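Uncharacterized protein Atu2773 (Agrobacterium tumefaciens, PDB 2QV5) is of unknown function but belongs to the divergent polysaccharide deacetylase family, so it may remove acetyl groups from a carbohydrate. Local coordinates at residues G37-S42 against Q47-D52; A33-G38 against E81-I86; N66-W71 against A121-Y126; G189-A194 against D221-A226; L157-G162 against Q212-A217. One frame throughout, in Å; residues are numbered along the deposited sequence. Where two conformers were deposited one is given.

Contact 1: residues G37-S42 against Q47-D52; sequences GGLGLS and QKAIRD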
# COMPACT_ATOMS: atom_id res chain seq x y z
N GLY A 37 6.07 -1.29 3.27
CA GLY A 37 6.37 -1.00 1.88
C GLY A 37 7.86 -0.95 1.58
O GLY A 37 8.70 -1.19 2.46
N GLY A 38 8.18 -0.65 0.33
CA GLY A 38 9.58 -0.55 -0.09
C GLY A 38 10.21 -1.85 -0.56
O GLY A 38 11.41 -1.87 -0.82
N LEU A 39 9.43 -2.92 -0.69
CA LEU A 39 9.98 -4.20 -1.17
C LEU A 39 10.55 -4.10 -2.57
O LEU A 39 9.97 -3.44 -3.44
CB LEU A 39 8.96 -5.35 -1.08
CG LEU A 39 9.01 -6.05 0.28
CD1 LEU A 39 8.18 -5.34 1.32
CD2 LEU A 39 8.56 -7.47 0.14
N GLY A 40 11.72 -4.71 -2.76
CA GLY A 40 12.46 -4.62 -4.01
C GLY A 40 13.58 -3.58 -4.01
O GLY A 40 14.48 -3.65 -4.84
N LEU A 41 13.53 -2.62 -3.09
CA LEU A 41 14.57 -1.58 -3.02
C LEU A 41 15.90 -2.07 -2.44
O LEU A 41 16.97 -1.77 -2.99
CB LEU A 41 14.08 -0.34 -2.27
CG LEU A 41 12.88 0.40 -2.86
CD1 LEU A 41 12.30 1.43 -1.87
CD2 LEU A 41 13.19 1.04 -4.23
N SER A 42 15.84 -2.78 -1.31
CA SER A 42 17.01 -3.46 -0.76
C SER A 42 16.80 -4.95 -0.83
O SER A 42 15.79 -5.45 -0.34
CB SER A 42 17.27 -3.06 0.69
OG SER A 42 18.11 -4.00 1.33
N GLN A 47 14.52 -9.57 1.78
CA GLN A 47 14.69 -10.92 2.32
C GLN A 47 14.28 -11.00 3.78
O GLN A 47 13.58 -11.92 4.18
CB GLN A 47 16.13 -11.40 2.16
CG GLN A 47 16.31 -12.90 2.42
CD GLN A 47 17.69 -13.40 2.07
OE1 GLN A 47 18.64 -12.62 1.91
NE2 GLN A 47 17.83 -14.72 1.95
N LYS A 48 14.73 -10.02 4.57
CA LYS A 48 14.40 -9.96 5.99
C LYS A 48 12.90 -9.78 6.19
O LYS A 48 12.32 -10.46 7.04
CB LYS A 48 15.17 -8.83 6.68
CG LYS A 48 15.09 -8.89 8.19
CD LYS A 48 15.85 -7.74 8.84
CE LYS A 48 15.48 -7.60 10.32
NZ LYS A 48 15.55 -8.89 11.07
N ALA A 49 12.28 -8.91 5.39
CA ALA A 49 10.82 -8.64 5.46
C ALA A 49 10.00 -9.92 5.27
O ALA A 49 9.09 -10.18 6.04
CB ALA A 49 10.41 -7.58 4.43
N ILE A 50 10.33 -10.69 4.23
CA ILE A 50 9.65 -11.94 3.91
C ILE A 50 9.89 -13.01 4.98
O ILE A 50 8.97 -13.74 5.38
CB ILE A 50 10.15 -12.50 2.53
CG1 ILE A 50 9.87 -11.51 1.39
CG2 ILE A 50 9.56 -13.88 2.22
CD1 ILE A 50 8.43 -11.35 1.02
N ARG A 51 11.14 -13.11 5.44
CA ARG A 51 11.55 -14.05 6.51
C ARG A 51 10.82 -13.81 7.84
O ARG A 51 10.44 -14.77 8.53
CB ARG A 51 13.06 -13.93 6.71
CG ARG A 51 13.71 -14.96 7.61
CD ARG A 51 15.19 -14.62 7.75
NE ARG A 51 15.82 -15.28 8.89
CZ ARG A 51 15.98 -14.74 10.09
NH1 ARG A 51 15.55 -13.50 10.34
NH2 ARG A 51 16.57 -15.43 11.06
N ASP A 52 10.64 -12.54 8.21
CA ASP A 52 10.20 -12.17 9.56
C ASP A 52 8.73 -11.80 9.76
O ASP A 52 8.18 -12.07 10.83
CB ASP A 52 11.07 -11.05 10.12
CG ASP A 52 12.51 -11.48 10.38
OD1 ASP A 52 12.82 -12.69 10.28
OD2 ASP A 52 13.33 -10.59 10.67
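Gly38 begins the type II beta turn that sets Leu39, at the end of strand 30-39, against Ala49 and Ile50 of the following helix. The turn runs to Leu41 and is closed by Leu41 N to Gly38 O at 3.2 Å. In Leu39 the two methyls divide the work: CD1 points at Ala49 CB, 4.4 Å away, while CD2 comes up to Ile50 CD1 at 4.0 Å. The CB of Ile50 is not aimed at the strand; with CG1 anti to its carbonyl carbon (chi1 -60°), the ethyl branch brings CD1 to Leu39. Next comes Gly40, whose positive phi of 98° suits the third position of such a turn, and whose N bonds to Ser46 OG. Ser42 then serves as N-cap, its OG bonded to Gly45 N. On the helix, Asp52 OD2 takes Lys48 NZ at 2.8 Å and Asp52 OD1 takes Arg51 NH1, a salt-bridge network apart from the apolar seam. Strand, tight turn, capped helix and the next strand 58-62, which Leu39 and Ile50 also touch, make up a beta-alpha-beta unit of a parallel alpha/beta barrel.

Contact 2: residues A33-G38 against E81-I86; sequences AIVVGG and EILLQI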
# COMPACT_ATOMS: atom_id res chain seq x y z
N ALA A 33 -4.99 -3.47 9.64
CA ALA A 33 -4.09 -3.80 8.52
C ALA A 33 -2.79 -3.04 8.72
O ALA A 33 -2.80 -1.91 9.21
CB ALA A 33 -4.71 -3.45 7.16
N ILE A 34 -1.68 -3.67 8.37
CA ILE A 34 -0.37 -3.00 8.43
C ILE A 34 0.30 -3.26 7.10
O ILE A 34 0.39 -4.41 6.67
CB ILE A 34 0.55 -3.53 9.58
CG1 ILE A 34 0.00 -3.15 10.96
CG2 ILE A 34 1.99 -2.97 9.42
CD1 ILE A 34 0.44 -4.09 12.07
N VAL A 35 0.73 -2.18 6.44
CA VAL A 35 1.49 -2.28 5.21
C VAL A 35 2.97 -1.98 5.48
O VAL A 35 3.32 -0.92 6.03
CB VAL A 35 0.94 -1.33 4.12
CG1 VAL A 35 1.65 -1.55 2.78
CG2 VAL A 35 -0.55 -1.50 3.97
N VAL A 36 3.83 -2.91 5.10
CA VAL A 36 5.26 -2.64 5.10
C VAL A 36 5.66 -2.50 3.64
O VAL A 36 5.59 -3.46 2.86
CB VAL A 36 6.08 -3.73 5.84
CG1 VAL A 36 7.58 -3.42 5.74
CG2 VAL A 36 5.67 -3.83 7.30
N GLY A 37 6.07 -1.29 3.27
CA GLY A 37 6.37 -1.00 1.88
C GLY A 37 7.86 -0.95 1.58
O GLY A 37 8.70 -1.19 2.46
N GLY A 38 8.18 -0.65 0.33
CA GLY A 38 9.58 -0.55 -0.09
C GLY A 38 10.21 -1.85 -0.56
O GLY A 38 11.41 -1.87 -0.82
N GLU A 81 -1.01 -10.59 1.35
CA GLU A 81 -1.61 -9.66 0.39
C GLU A 81 -0.54 -8.65 -0.04
O GLU A 81 0.30 -8.23 0.76
CB GLU A 81 -2.79 -8.90 0.99
CG GLU A 81 -3.75 -8.35 -0.05
CD GLU A 81 -4.97 -7.70 0.57
OE1 GLU A 81 -5.77 -8.44 1.19
OE2 GLU A 81 -5.12 -6.46 0.40
N ILE A 82 -0.55 -8.27 -1.31
CA ILE A 82 0.48 -7.40 -1.89
C ILE A 82 -0.15 -6.12 -2.46
O ILE A 82 -1.22 -6.20 -3.05
CB ILE A 82 1.25 -8.18 -3.01
CG1 ILE A 82 2.46 -8.93 -2.44
CG2 ILE A 82 1.80 -7.27 -4.11
CD1 ILE A 82 2.15 -10.17 -1.68
N LEU A 83 0.52 -4.98 -2.30
CA LEU A 83 0.16 -3.71 -2.97
C LEU A 83 1.32 -3.25 -3.85
O LEU A 83 2.49 -3.49 -3.53
CB LEU A 83 -0.17 -2.62 -1.96
CG LEU A 83 -1.40 -2.82 -1.07
CD1 LEU A 83 -1.57 -1.69 -0.10
CD2 LEU A 83 -2.66 -2.96 -1.90
N LEU A 84 0.99 -2.58 -4.96
CA LEU A 84 2.01 -1.95 -5.81
C LEU A 84 2.20 -0.47 -5.44
O LEU A 84 1.25 0.28 -5.46
CB LEU A 84 1.58 -2.04 -7.27
CG LEU A 84 2.55 -1.47 -8.32
CD1 LEU A 84 3.94 -2.13 -8.23
CD2 LEU A 84 1.93 -1.66 -9.67
N GLN A 85 3.43 -0.07 -5.11
CA GLN A 85 3.70 1.35 -4.83
C GLN A 85 4.05 2.12 -6.09
O GLN A 85 5.02 1.80 -6.77
CB GLN A 85 4.83 1.52 -3.83
CG GLN A 85 4.48 1.18 -2.42
CD GLN A 85 5.70 1.14 -1.51
OE1 GLN A 85 6.55 0.26 -1.63
NE2 GLN A 85 5.77 2.08 -0.58
N ILE A 86 3.27 3.16 -6.37
CA ILE A 86 3.44 3.97 -7.57
C ILE A 86 4.15 5.28 -7.24
O ILE A 86 3.65 6.05 -6.42
CB ILE A 86 2.07 4.26 -8.22
CG1 ILE A 86 1.35 2.95 -8.56
CG2 ILE A 86 2.22 5.13 -9.47
CD1 ILE A 86 2.09 2.13 -9.60
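Gln85 reaches over to the backbone of Gly37 and Gly38 across the inside of a closed parallel beta barrel, the fold expected of a polysaccharide deacetylase. The two strands are not sheet neighbours: strand 58-62 runs between them, and the axes of 33-38 and 82-86 approach to 8.1 Å and run at 43° to each other. From its CB outward, Gln85 heads for the opposite strand: CB points at it, and CG stands anti to the carbonyl carbon (chi1 -74°), beyond which the chain is extended and carries the amide across the gap. CD arrives 3.6 Å from Gly38 N. NE2 lies near Gly37 CA at 4.0 Å, an approach that is possible because Gly37 has no side chain pointing into the barrel. OE1 does the real work, accepting the N-H of Gly38. The bond spans two strands that share no backbone hydrogen bonds, and it helps to set the rotation of the amide. Deeper in the barrel the contact turns apolar: Val35 CG2 meets Leu83 CD1 at 4.2 Å, with both side chains directed inward, and Met130 of strand 128-131 touches Val35 and Gln85 as well. The hydrogen bond from Gly38 N to Gln85 OE1 is short, at 2.7 Å, and nearly straight at 160°, the donor standing 21° off the carbonyl plane.

Contact 3: residues N66-W71 against A121-Y126; sequences NSLQRW and AKITNY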
# COMPACT_ATOMS: atom_id res chain seq x y z
N ASN A 66 14.08 -4.05 -7.58
CA ASN A 66 14.74 -5.12 -8.34
C ASN A 66 14.34 -6.48 -7.77
O ASN A 66 13.92 -6.55 -6.61
CB ASN A 66 16.27 -4.95 -8.29
CG ASN A 66 16.73 -3.61 -8.84
OD1 ASN A 66 16.51 -3.31 -10.00
ND2 ASN A 66 17.39 -2.81 -8.00
N SER A 67 14.46 -7.54 -8.59
CA SER A 67 14.03 -8.90 -8.24
C SER A 67 12.58 -8.94 -7.78
O SER A 67 12.22 -9.71 -6.87
CB SER A 67 14.96 -9.52 -7.19
OG SER A 67 16.26 -9.68 -7.73
N LEU A 68 11.75 -8.10 -8.40
CA LEU A 68 10.34 -7.97 -8.02
C LEU A 68 9.60 -9.30 -8.17
O LEU A 68 8.83 -9.66 -7.29
CB LEU A 68 9.64 -6.86 -8.81
CG LEU A 68 10.09 -5.44 -8.45
CD1 LEU A 68 9.40 -4.42 -9.33
CD2 LEU A 68 9.87 -5.11 -6.96
N GLN A 69 9.86 -10.01 -9.26
CA GLN A 69 9.29 -11.34 -9.47
C GLN A 69 9.69 -12.33 -8.36
O GLN A 69 8.85 -13.11 -7.90
CB GLN A 69 9.70 -11.89 -10.83
CG GLN A 69 8.73 -12.87 -11.44
CD GLN A 69 9.15 -13.31 -12.83
OE1 GLN A 69 9.18 -14.51 -13.13
NE2 GLN A 69 9.46 -12.35 -13.69
N ARG A 70 10.95 -12.29 -7.94
CA ARG A 70 11.41 -13.14 -6.83
C ARG A 70 10.65 -12.83 -5.53
O ARG A 70 10.10 -13.74 -4.89
CB ARG A 70 12.92 -13.00 -6.57
CG ARG A 70 13.38 -13.87 -5.41
CD ARG A 70 14.64 -13.37 -4.71
NE ARG A 70 15.04 -14.36 -3.71
CZ ARG A 70 16.27 -14.50 -3.23
NH1 ARG A 70 17.25 -13.72 -3.65
NH2 ARG A 70 16.52 -15.44 -2.33
N TRP A 71 10.61 -11.55 -5.16
CA TRP A 71 9.97 -11.16 -3.90
C TRP A 71 8.44 -11.34 -3.96
O TRP A 71 7.82 -11.68 -2.97
CB TRP A 71 10.42 -9.76 -3.44
CG TRP A 71 11.92 -9.69 -3.25
CD1 TRP A 71 12.79 -8.85 -3.87
CD2 TRP A 71 12.73 -10.57 -2.44
NE1 TRP A 71 14.08 -9.12 -3.49
CE2 TRP A 71 14.07 -10.18 -2.62
CE3 TRP A 71 12.45 -11.64 -1.57
CZ2 TRP A 71 15.13 -10.81 -1.96
CZ3 TRP A 71 13.50 -12.27 -0.93
CH2 TRP A 71 14.83 -11.86 -1.14
N ALA A 121 2.69 -3.33 -14.80
CA ALA A 121 3.05 -4.55 -15.50
C ALA A 121 4.24 -5.28 -14.86
O ALA A 121 4.57 -6.40 -15.26
CB ALA A 121 3.35 -4.23 -16.97
N LYS A 122 4.87 -4.67 -13.86
CA LYS A 122 6.09 -5.23 -13.29
C LYS A 122 5.89 -6.39 -12.31
O LYS A 122 6.78 -7.22 -12.14
CB LYS A 122 6.94 -4.13 -12.66
CG LYS A 122 7.68 -3.31 -13.71
CD LYS A 122 8.37 -2.15 -13.07
CE LYS A 122 9.12 -1.33 -14.11
NZ LYS A 122 9.72 -0.13 -13.48
N ILE A 123 4.72 -6.42 -11.66
CA ILE A 123 4.30 -7.56 -10.85
C ILE A 123 2.85 -7.93 -11.17
O ILE A 123 2.18 -7.25 -11.93
CB ILE A 123 4.41 -7.30 -9.32
CG1 ILE A 123 3.60 -6.07 -8.90
CG2 ILE A 123 5.89 -7.15 -8.88
CD1 ILE A 123 3.34 -6.03 -7.40
N THR A 124 2.36 -9.00 -10.56
CA THR A 124 0.96 -9.38 -10.70
C THR A 124 0.46 -9.75 -9.31
O THR A 124 1.23 -9.77 -8.36
CB THR A 124 0.75 -10.52 -11.74
OG1 THR A 124 -0.64 -10.83 -11.86
CG2 THR A 124 1.52 -11.77 -11.35
N ASN A 125 -0.85 -10.02 -9.22
CA ASN A 125 -1.48 -10.57 -8.03
C ASN A 125 -1.51 -9.62 -6.83
O ASN A 125 -1.42 -10.04 -5.67
CB ASN A 125 -0.91 -11.96 -7.70
CG ASN A 125 -1.26 -13.00 -8.77
OD1 ASN A 125 -1.40 -12.67 -9.96
ND2 ASN A 125 -1.43 -14.23 -8.36
N TYR A 126 -1.63 -8.34 -7.15
CA TYR A 126 -1.77 -7.30 -6.13
C TYR A 126 -3.22 -6.81 -6.09
O TYR A 126 -3.92 -6.88 -7.09
CB TYR A 126 -0.77 -6.15 -6.33
CG TYR A 126 -0.76 -5.50 -7.70
CD1 TYR A 126 -1.52 -4.36 -7.96
CD2 TYR A 126 0.02 -6.02 -8.72
CE1 TYR A 126 -1.50 -3.76 -9.22
CE2 TYR A 126 0.05 -5.44 -9.97
CZ TYR A 126 -0.71 -4.31 -10.21
OH TYR A 126 -0.67 -3.73 -11.45
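Leu68, in the first turn of helix 68-78, lies against Lys122 and Ile123 of the loop that leads into strand 128-131, and these three residues carry nearly all of the contact. Leu68 is the hub, its side chain directed at the loop and engaged at two levels. At its base, CB packs on Ile123 CG2 at 3.8 Å, and that same methyl is 4.2 Å from Leu68 O. Farther out, Leu68 CD1 rests on Lys122 CB at 4.2 Å, the two chains crossing at a slant. Ile123 uses a less common rotamer: CG1 sits between the backbone N and the carbonyl carbon (chi1 57°), which turns CG2 to the helix while the ethyl arm runs to Ile82 and Leu84 of strand 82-88. Phe61 of strand 58-62 touches both Leu68 and Ile123, so the pair belongs to the layer between the sheet and its outer elements. Lys122 contributes only the start of its chain here. The rest stretches away fully extended, and NZ finds a weak hydrogen bond to Ala63 O and a long, weak ion pair with Asp101. No hydrogen bond joins helix to loop, so across the two segments the contact is methyl and methylene packing, with the lysine's charge led off to polar partners elsewhere.

Contact 4: residues G189-A194 against D221-A226; sequences GEVTEA and DESIAA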
# COMPACT_ATOMS: atom_id res chain seq x y z
N GLY A 189 7.90 7.05 11.12
CA GLY A 189 8.43 8.38 10.82
C GLY A 189 9.72 8.65 11.58
O GLY A 189 10.62 9.31 11.07
N GLU A 190 9.81 8.13 12.80
CA GLU A 190 11.10 8.01 13.48
C GLU A 190 11.45 6.53 13.59
O GLU A 190 10.69 5.74 14.18
CB GLU A 190 11.08 8.69 14.85
CG GLU A 190 12.39 8.53 15.61
CD GLU A 190 12.52 9.49 16.78
OE1 GLU A 190 11.53 9.66 17.53
OE2 GLU A 190 13.61 10.06 16.96
N VAL A 191 12.59 6.16 13.03
CA VAL A 191 13.01 4.76 12.95
C VAL A 191 13.80 4.33 14.20
O VAL A 191 15.01 4.09 14.14
CB VAL A 191 13.80 4.46 11.64
CG1 VAL A 191 13.82 2.96 11.33
CG2 VAL A 191 13.21 5.23 10.47
N THR A 192 13.09 4.24 15.32
CA THR A 192 13.63 3.66 16.55
C THR A 192 12.59 2.72 17.18
O THR A 192 11.39 2.92 17.01
CB THR A 192 14.04 4.74 17.60
OG1 THR A 192 12.91 5.57 17.92
CG2 THR A 192 15.20 5.61 17.11
N GLU A 193 13.07 1.71 17.90
CA GLU A 193 12.19 0.74 18.58
C GLU A 193 11.12 1.41 19.45
O GLU A 193 9.94 1.08 19.33
CB GLU A 193 13.02 -0.25 19.41
CG GLU A 193 12.20 -1.39 20.02
CD GLU A 193 12.84 -1.99 21.27
OE1 GLU A 193 13.62 -1.28 21.94
OE2 GLU A 193 12.55 -3.16 21.59
N ALA A 194 11.53 2.37 20.29
CA ALA A 194 10.60 3.06 21.21
C ALA A 194 9.48 3.82 20.49
O ALA A 194 8.32 3.72 20.89
CB ALA A 194 11.37 3.99 22.15
N ASP A 221 14.98 -2.25 9.07
CA ASP A 221 15.24 -3.35 10.02
C ASP A 221 14.47 -3.22 11.34
O ASP A 221 13.92 -4.21 11.84
CB ASP A 221 16.74 -3.46 10.33
CG ASP A 221 17.50 -4.28 9.29
OD1 ASP A 221 16.92 -4.61 8.24
OD2 ASP A 221 18.69 -4.58 9.53
N GLU A 222 14.43 -2.02 11.91
CA GLU A 222 13.68 -1.78 13.16
C GLU A 222 12.17 -1.93 12.97
O GLU A 222 11.47 -2.45 13.84
CB GLU A 222 14.01 -0.41 13.77
CG GLU A 222 15.46 -0.25 14.23
CD GLU A 222 15.73 -0.83 15.61
OE1 GLU A 222 14.77 -1.17 16.34
OE2 GLU A 222 16.92 -0.95 15.97
N SER A 223 11.67 -1.48 11.82
CA SER A 223 10.23 -1.59 11.54
C SER A 223 9.81 -3.05 11.44
O SER A 223 8.81 -3.44 12.03
CB SER A 223 9.87 -0.88 10.24
OG SER A 223 10.27 0.47 10.31
N ILE A 224 10.57 -3.84 10.68
CA ILE A 224 10.30 -5.26 10.49
C ILE A 224 10.24 -5.99 11.84
O ILE A 224 9.26 -6.69 12.13
CB ILE A 224 11.34 -5.92 9.54
CG1 ILE A 224 11.17 -5.40 8.12
CG2 ILE A 224 11.20 -7.44 9.56
CD1 ILE A 224 12.38 -5.62 7.24
N ALA A 225 11.27 -5.79 12.67
CA ALA A 225 11.35 -6.45 13.97
C ALA A 225 10.18 -6.08 14.90
O ALA A 225 9.55 -6.97 15.50
CB ALA A 225 12.73 -6.18 14.64
N ALA A 226 9.85 -4.80 14.99
CA ALA A 226 8.78 -4.31 15.86
C ALA A 226 7.41 -4.75 15.37
O ALA A 226 6.59 -5.17 16.16
CB ALA A 226 8.81 -2.79 15.99
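Two glutamates with no bond between them form the outer edge of this contact: Glu222 lays its carboxylate against the start of the helix that carries Glu193. Glu222 OE1 is 3.7 Å from Glu193 CB and equally far from Glu193 N, too long for a hydrogen bond. The chain of Glu222 folds at its second torsion (chi2 -82°), and that kink brings the carboxylate alongside its own helix to the first residue of helix 193-210. Glu193 goes another way. Its CG is anti to the backbone N, the chain beyond is extended, and the acid end leads off, leaving Glu193 OE1 and Glu222 OE1 5.7 Å apart. The second half of the contact is apolar. Val191 sits at the centre of an inverse gamma turn, closed by a weak bond from Thr192 N to Glu190 O, and its CG1 meets Glu222 CB at 4.2 Å. Val191 CG1 also comes within 4.5 Å of Ser223 OG, a hydroxyl whose hydrogen bond goes to Asp188 instead. Ile196 of helix 193-210 touches Glu222, Ser223 and Ala226, adding to the packing of the two helices. Both glutamates are exposed, so water would be expected to screen their mutual repulsion, and the positive end of the helix dipole next to Glu222 would probably favour its negative charge. The contact thus depends on van der Waals packing and shape, with no hydrogen bond or salt bridge across it.

Contact 5: residues L157-G162 against Q212-A217; sequences LFLDDG and QAIGVA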
# COMPACT_ATOMS: atom_id res chain seq x y z
N LEU A 157 -7.96 -1.32 -5.50
CA LEU A 157 -8.15 -0.33 -4.45
C LEU A 157 -7.01 0.67 -4.48
O LEU A 157 -5.95 0.36 -5.00
CB LEU A 157 -8.21 -1.01 -3.07
CG LEU A 157 -6.97 -1.71 -2.48
CD1 LEU A 157 -6.08 -0.75 -1.70
CD2 LEU A 157 -7.48 -2.77 -1.57
N PHE A 158 -7.24 1.85 -3.92
CA PHE A 158 -6.21 2.90 -3.80
C PHE A 158 -5.98 3.18 -2.31
O PHE A 158 -6.89 3.63 -1.60
CB PHE A 158 -6.67 4.17 -4.54
CG PHE A 158 -5.64 5.27 -4.62
CD1 PHE A 158 -4.87 5.44 -5.76
CD2 PHE A 158 -5.46 6.16 -3.56
CE1 PHE A 158 -3.92 6.46 -5.85
CE2 PHE A 158 -4.51 7.17 -3.62
CZ PHE A 158 -3.74 7.33 -4.77
N LEU A 159 -4.77 2.93 -1.83
CA LEU A 159 -4.42 3.26 -0.46
C LEU A 159 -3.56 4.52 -0.46
O LEU A 159 -2.48 4.57 -1.06
CB LEU A 159 -3.70 2.07 0.22
CG LEU A 159 -3.25 2.30 1.67
CD1 LEU A 159 -4.43 2.38 2.63
CD2 LEU A 159 -2.28 1.24 2.10
N ASP A 160 -4.05 5.57 0.18
CA ASP A 160 -3.29 6.80 0.29
C ASP A 160 -2.56 6.74 1.63
O ASP A 160 -3.18 6.49 2.67
CB ASP A 160 -4.27 7.99 0.18
CG ASP A 160 -3.57 9.35 0.08
OD1 ASP A 160 -2.64 9.64 0.87
OD2 ASP A 160 -3.99 10.16 -0.77
N ASP A 161 -1.25 6.96 1.62
CA ASP A 161 -0.47 6.80 2.86
C ASP A 161 -0.69 7.90 3.93
O ASP A 161 -0.22 7.77 5.06
CB ASP A 161 1.02 6.56 2.57
CG ASP A 161 1.76 7.82 2.16
OD1 ASP A 161 1.13 8.85 1.84
OD2 ASP A 161 3.01 7.77 2.14
N GLY A 162 -1.37 8.97 3.54
CA GLY A 162 -1.76 10.04 4.45
C GLY A 162 -0.67 11.07 4.73
O GLY A 162 -0.86 11.94 5.58
N GLN A 212 -11.73 -0.45 13.05
CA GLN A 212 -10.63 -0.80 12.15
C GLN A 212 -9.64 0.35 11.98
O GLN A 212 -10.01 1.52 12.17
CB GLN A 212 -11.15 -1.25 10.78
CG GLN A 212 -11.93 -0.18 10.00
CD GLN A 212 -12.55 -0.68 8.70
OE1 GLN A 212 -13.36 -1.61 8.70
NE2 GLN A 212 -12.18 -0.04 7.59
N ALA A 213 -8.40 0.02 11.64
CA ALA A 213 -7.39 1.01 11.27
C ALA A 213 -6.26 0.41 10.43
O ALA A 213 -6.00 -0.79 10.48
CB ALA A 213 -6.80 1.68 12.52
N ILE A 214 -5.57 1.28 9.69
CA ILE A 214 -4.47 0.91 8.80
C ILE A 214 -3.21 1.66 9.23
O ILE A 214 -3.23 2.89 9.38
CB ILE A 214 -4.77 1.26 7.32
CG1 ILE A 214 -6.01 0.49 6.81
CG2 ILE A 214 -3.54 0.98 6.43
CD1 ILE A 214 -6.58 1.02 5.49
N GLY A 215 -2.12 0.92 9.46
CA GLY A 215 -0.81 1.50 9.69
C GLY A 215 0.10 1.24 8.51
O GLY A 215 -0.03 0.22 7.83
N VAL A 216 1.01 2.17 8.23
CA VAL A 216 1.97 2.00 7.15
C VAL A 216 3.40 2.14 7.69
O VAL A 216 3.65 2.88 8.64
CB VAL A 216 1.73 2.96 5.95
CG1 VAL A 216 0.46 2.59 5.20
CG2 VAL A 216 1.68 4.41 6.39
N ALA A 217 4.32 1.37 7.11
CA ALA A 217 5.74 1.44 7.43
C ALA A 217 6.56 1.08 6.18
O ALA A 217 6.00 0.62 5.18
CB ALA A 217 6.07 0.51 8.56
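Strands 157-160 and 212-218 face each other without sharing a single hydrogen bond, since strand 180-186 lies between them in the sheet. The backbones draw nearest just past the end of the first strand, where Asp161 CA is 6.9 Å from Val216 CA. There the chain bends into an Asx turn: Asp160 OD1 accepts from Gly162 N at 3.0 Å through its anti lone pair. The other oxygen of Asp160 is bonded by Ser167 and Ser169, so this carboxylate, turned away from strand 212-218, ties the turn and the serines after it together. Leu159 and Val216 bury the most surface. With CG anti to the backbone N (chi1 179°), Leu159 extends to the far strand and splits its methyls between two residues. CD1 packs on Ile214 CD1 at 3.8 Å and on Ile214 CG2 at 4.1 Å, the side chains lying alongside one another and pointing opposite ways. Leu159 CD2 turns to Val216 CG1 at 4.4 Å. The second methyl of Val216, CG2, approaches the turn, 4.1 Å from Asp161 O, while Asp161 OD1 is engaged by Ser163. Met130 of strand 128-131 touches both Leu159 and Val216. The contact fills part of the interior of a closed parallel beta/alpha barrel, consistent with the distorted barrel of polysaccharide deacetylases.

In the fold
From the N terminus, strand 30-39 opens both contact 1 and contact 2. Contact 1 closes first, a tight loop onto the next helix; contact 2 closes only at 81-86 and so encloses it. Contact 3 opens at 66-71, before contact 2 has closed, and ends at 121-126, so those two cross; they touch through Ile82 and Ile123. Later, contact 5 opens at 157-162 and contact 4 at 189-194; contact 5 closes at 212-217, ahead of contact 4 at 221-226, a second crossing. Strands 30-39 and 212-218 pair, probably through Val35 O and Ala217 N, closing the sheet. Contacts 2 and 5 lie inside the barrel, while 1, 3 and 4 fasten outer helices and loops.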